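Long-range contact in conserved hypothetical secreted protein (Helicobacter pylori, PDB 4RNZ), which helps determine cell shape, probably as a zinc-dependent M23-family endopeptidase acting on cell-wall peptidoglycan: residues 169-183 / 332-344. Sequence-based numbering, arbitrary orientation.
Sequences YLFSHSNGHYYDSKA and FLEKAQRSKQKLE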
# COMPACT_ATOMS: atom_id res chain seq x y z
N TYR A 169 -10.04 13.82 14.29
CA TYR A 169 -9.85 12.38 14.27
C TYR A 169 -9.93 11.82 12.87
O TYR A 169 -10.70 12.29 12.03
CB TYR A 169 -10.95 11.72 15.07
CG TYR A 169 -10.85 11.91 16.55
CD1 TYR A 169 -10.13 11.03 17.33
CD2 TYR A 169 -11.50 12.96 17.18
CE1 TYR A 169 -10.07 11.16 18.70
CE2 TYR A 169 -11.44 13.10 18.56
CZ TYR A 169 -10.72 12.19 19.31
OH TYR A 169 -10.62 12.31 20.68
N LEU A 170 -9.17 10.76 12.64
CA LEU A 170 -9.47 9.91 11.53
C LEU A 170 -9.24 8.45 11.87
O LEU A 170 -8.47 8.13 12.78
CB LEU A 170 -8.71 10.33 10.29
CG LEU A 170 -7.19 10.35 10.33
CD1 LEU A 170 -6.60 8.98 9.99
CD2 LEU A 170 -6.73 11.38 9.31
N PHE A 171 -9.94 7.60 11.15
CA PHE A 171 -10.00 6.18 11.45
C PHE A 171 -9.92 5.42 10.14
O PHE A 171 -10.49 5.86 9.14
CB PHE A 171 -11.34 5.83 12.08
CG PHE A 171 -11.65 6.57 13.34
CD1 PHE A 171 -12.29 7.80 13.30
CD2 PHE A 171 -11.34 6.02 14.57
CE1 PHE A 171 -12.59 8.49 14.47
CE2 PHE A 171 -11.65 6.70 15.74
CZ PHE A 171 -12.26 7.93 15.69
N SER A 172 -9.22 4.30 10.17
CA SER A 172 -9.18 3.40 9.05
C SER A 172 -10.41 2.54 9.11
O SER A 172 -11.09 2.46 10.14
CB SER A 172 -7.98 2.48 9.16
OG SER A 172 -8.13 1.64 10.31
N HIS A 173 -10.66 1.89 7.98
CA HIS A 173 -11.70 0.89 7.86
C HIS A 173 -11.07 -0.29 7.13
O HIS A 173 -10.03 -0.14 6.45
CB HIS A 173 -12.87 1.46 7.06
CG HIS A 173 -14.09 0.60 7.10
ND1 HIS A 173 -14.49 -0.19 6.05
CD2 HIS A 173 -15.02 0.41 8.08
CE1 HIS A 173 -15.60 -0.83 6.36
NE2 HIS A 173 -15.95 -0.47 7.59
N SER A 174 -11.67 -1.46 7.25
CA SER A 174 -11.18 -2.66 6.57
C SER A 174 -11.13 -2.50 5.03
O SER A 174 -10.30 -3.14 4.37
CB SER A 174 -12.06 -3.85 6.94
OG SER A 174 -13.40 -3.52 6.70
N ASN A 175 -11.99 -1.65 4.47
CA ASN A 175 -11.95 -1.31 3.03
C ASN A 175 -10.72 -0.51 2.56
O ASN A 175 -10.59 -0.26 1.37
CB ASN A 175 -13.25 -0.61 2.58
CG ASN A 175 -13.37 0.82 3.09
OD1 ASN A 175 -12.37 1.47 3.45
ND2 ASN A 175 -14.59 1.34 3.11
N GLY A 176 -9.86 -0.08 3.48
CA GLY A 176 -8.61 0.62 3.12
C GLY A 176 -8.67 2.14 3.07
O GLY A 176 -7.63 2.80 2.97
N HIS A 177 -9.87 2.71 3.16
CA HIS A 177 -10.07 4.16 3.17
C HIS A 177 -10.13 4.71 4.61
O HIS A 177 -10.35 3.94 5.54
CB HIS A 177 -11.35 4.49 2.43
CG HIS A 177 -11.32 4.08 0.99
ND1 HIS A 177 -11.45 4.98 -0.05
CD2 HIS A 177 -11.15 2.86 0.41
CE1 HIS A 177 -11.38 4.33 -1.20
NE2 HIS A 177 -11.19 3.05 -0.96
N TYR A 178 -9.92 6.02 4.76
CA TYR A 178 -9.96 6.72 6.05
C TYR A 178 -11.29 7.44 6.21
O TYR A 178 -11.82 7.98 5.23
CB TYR A 178 -8.88 7.78 6.13
CG TYR A 178 -7.42 7.31 6.16
CD1 TYR A 178 -6.97 6.32 7.06
CD2 TYR A 178 -6.47 7.93 5.32
CE1 TYR A 178 -5.63 5.95 7.09
CE2 TYR A 178 -5.14 7.58 5.34
CZ TYR A 178 -4.71 6.58 6.22
OH TYR A 178 -3.35 6.27 6.21
N TYR A 179 -11.78 7.48 7.42
CA TYR A 179 -13.03 8.07 7.73
C TYR A 179 -12.93 8.98 8.92
O TYR A 179 -12.18 8.72 9.83
CB TYR A 179 -14.09 7.00 7.97
CG TYR A 179 -14.43 6.27 6.72
CD1 TYR A 179 -13.75 5.15 6.36
CD2 TYR A 179 -15.37 6.76 5.86
CE1 TYR A 179 -14.02 4.50 5.20
CE2 TYR A 179 -15.65 6.11 4.69
CZ TYR A 179 -14.96 4.98 4.37
OH TYR A 179 -15.20 4.32 3.22
N ASP A 180 -13.70 10.04 8.87
CA ASP A 180 -13.81 10.86 10.02
C ASP A 180 -14.72 10.21 10.97
O ASP A 180 -15.23 9.14 10.82
CB ASP A 180 -14.23 12.30 9.75
CG ASP A 180 -15.65 12.44 9.27
OD1 ASP A 180 -16.50 11.58 9.47
OD2 ASP A 180 -15.88 13.47 8.66
N SER A 181 -14.95 10.93 12.07
CA SER A 181 -15.82 10.43 13.15
C SER A 181 -17.32 10.46 12.88
O SER A 181 -18.09 9.93 13.64
CB SER A 181 -15.48 10.99 14.55
OG SER A 181 -15.44 12.38 14.64
N LYS A 182 -17.71 11.04 11.78
CA LYS A 182 -19.06 10.92 11.32
C LYS A 182 -19.14 9.89 10.25
O LYS A 182 -20.08 9.85 9.52
CB LYS A 182 -19.57 12.25 10.78
CG LYS A 182 -19.73 13.35 11.79
CD LYS A 182 -20.57 14.45 11.17
CE LYS A 182 -20.96 15.56 12.14
NZ LYS A 182 -22.34 16.07 11.90
N ALA A 183 -18.13 9.05 10.15
CA ALA A 183 -18.07 8.01 9.14
C ALA A 183 -18.16 8.50 7.72
O ALA A 183 -18.60 7.81 6.87
CB ALA A 183 -19.10 6.95 9.40
N PHE A 332 -18.85 0.91 12.86
CA PHE A 332 -17.76 1.87 12.79
C PHE A 332 -17.91 2.91 13.88
O PHE A 332 -16.96 3.15 14.62
CB PHE A 332 -17.76 2.59 11.44
CG PHE A 332 -16.77 3.72 11.37
CD1 PHE A 332 -15.45 3.48 10.99
CD2 PHE A 332 -17.13 5.01 11.73
CE1 PHE A 332 -14.54 4.51 10.92
CE2 PHE A 332 -16.21 6.03 11.69
CZ PHE A 332 -14.93 5.79 11.26
N LEU A 333 -19.09 3.51 13.95
CA LEU A 333 -19.35 4.55 14.91
C LEU A 333 -19.20 4.05 16.35
O LEU A 333 -18.74 4.77 17.23
CB LEU A 333 -20.74 5.14 14.68
CG LEU A 333 -20.90 5.94 13.38
CD1 LEU A 333 -22.37 6.24 13.10
CD2 LEU A 333 -20.09 7.23 13.40
N GLU A 334 -19.60 2.80 16.58
CA GLU A 334 -19.47 2.22 17.90
C GLU A 334 -17.96 2.15 18.23
O GLU A 334 -17.53 2.63 19.27
CB GLU A 334 -20.15 0.85 17.94
CG GLU A 334 -20.70 0.45 19.31
CD GLU A 334 -19.62 -0.04 20.26
OE1 GLU A 334 -18.59 -0.57 19.80
OE2 GLU A 334 -19.81 0.08 21.49
N LYS A 335 -17.17 1.59 17.32
CA LYS A 335 -15.73 1.49 17.57
C LYS A 335 -15.11 2.86 17.71
O LYS A 335 -14.27 3.07 18.59
CB LYS A 335 -15.00 0.71 16.48
CG LYS A 335 -15.28 -0.79 16.48
CD LYS A 335 -14.03 -1.61 16.16
CE LYS A 335 -13.39 -1.23 14.84
NZ LYS A 335 -12.29 -2.17 14.46
N ALA A 336 -15.52 3.81 16.87
CA ALA A 336 -14.97 5.16 16.96
C ALA A 336 -15.22 5.79 18.32
O ALA A 336 -14.30 6.37 18.90
CB ALA A 336 -15.51 6.04 15.85
N GLN A 337 -16.43 5.67 18.84
CA GLN A 337 -16.74 6.19 20.17
C GLN A 337 -15.86 5.57 21.25
O GLN A 337 -15.26 6.28 22.07
CB GLN A 337 -18.21 5.98 20.53
CG GLN A 337 -18.60 6.55 21.90
CD GLN A 337 -18.21 8.02 22.07
OE1 GLN A 337 -17.68 8.42 23.11
NE2 GLN A 337 -18.45 8.82 21.04
N ARG A 338 -15.82 4.24 21.26
CA ARG A 338 -14.98 3.50 22.21
C ARG A 338 -13.52 3.94 22.09
O ARG A 338 -12.86 4.16 23.10
CB ARG A 338 -15.13 1.98 22.00
CG ARG A 338 -13.99 1.13 22.56
CD ARG A 338 -14.40 -0.31 22.88
NE ARG A 338 -15.44 -0.85 22.00
CZ ARG A 338 -15.25 -1.37 20.78
NH1 ARG A 338 -14.04 -1.42 20.24
NH2 ARG A 338 -16.29 -1.83 20.08
N SER A 339 -13.03 4.07 20.86
CA SER A 339 -11.67 4.53 20.63
C SER A 339 -11.39 5.93 21.18
O SER A 339 -10.37 6.15 21.82
CB SER A 339 -11.35 4.50 19.13
OG SER A 339 -11.17 3.17 18.72
N LYS A 340 -12.30 6.86 20.91
CA LYS A 340 -12.18 8.24 21.41
C LYS A 340 -12.15 8.30 22.94
O LYS A 340 -11.37 9.05 23.52
CB LYS A 340 -13.33 9.10 20.89
CG LYS A 340 -13.29 9.31 19.40
CD LYS A 340 -14.04 10.56 18.93
CE LYS A 340 -15.55 10.36 18.92
NZ LYS A 340 -16.26 11.37 18.07
N GLN A 341 -13.02 7.52 23.57
CA GLN A 341 -13.07 7.45 25.03
C GLN A 341 -11.77 6.89 25.57
O GLN A 341 -11.20 7.42 26.52
CB GLN A 341 -14.23 6.55 25.48
CG GLN A 341 -15.54 7.31 25.63
CD GLN A 341 -16.77 6.43 25.46
OE1 GLN A 341 -16.70 5.19 25.52
NE2 GLN A 341 -17.91 7.06 25.25
N LYS A 342 -11.29 5.83 24.95
CA LYS A 342 -10.05 5.23 25.39
C LYS A 342 -8.87 6.17 25.19
O LYS A 342 -8.04 6.30 26.07
CB LYS A 342 -9.83 3.87 24.71
CG LYS A 342 -8.41 3.36 24.71
CD LYS A 342 -7.84 3.18 26.11
CE LYS A 342 -8.48 2.03 26.82
NZ LYS A 342 -7.58 1.69 27.96
N LEU A 343 -8.80 6.86 24.05
CA LEU A 343 -7.71 7.82 23.85
C LEU A 343 -7.68 8.89 24.97
O LEU A 343 -6.61 9.23 25.49
CB LEU A 343 -7.77 8.46 22.47
CG LEU A 343 -6.72 9.54 22.21
CD1 LEU A 343 -5.30 8.98 22.34
CD2 LEU A 343 -6.92 10.20 20.86
N GLU A 344 -8.83 9.43 25.32
CA GLU A 344 -8.89 10.43 26.40
C GLU A 344 -8.33 9.91 27.70
O GLU A 344 -7.53 10.59 28.36
CB GLU A 344 -10.33 10.92 26.63
CG GLU A 344 -10.83 11.83 25.51
CD GLU A 344 -9.82 12.92 25.13
OE1 GLU A 344 -9.31 13.63 26.05
OE2 GLU A 344 -9.54 13.05 23.92
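D180 OD1 takes two backbone amides, K182 N at 2.7 Å and Q184 N, while D180 O meets the edge of the F332 ring, 3.4 Å from CE2 and near the ring plane. The bond from K182 N makes an Asx turn and comes from above the carboxylate plane. D180 O also accepts from A183 N in a type I turn. With CG anti to the backbone N (chi1 173°), the F332 ring extends from the helix to this turn. A183 CB meets F332 CD2 at 3.6 Å, and Y179 turns its ring edge to the F332 face. F171 CB packs on F332 CE1 at 3.7 Å, so F171, Y179 and F332 form an aromatic cluster. A336 CB sits over one face of the F171 ring, a CH-pi contact. Further along the helix, K340 lays CD over one face of the Y169 ring, 3.7 Å from its centroid, as a CH-pi contact. L333 CD2 touches S181 O at 3.4 Å. No clear hydrogen bond joins the segments. Helix 326-348 therefore packs, largely by apolar contact, on the hairpin of strands 166-172 and 178-179 in the Csd3 second domain, away from the zinc site. M158 of the adjoining strand 153-163 touches F171 and S339, and M160 touches Y169 and L343.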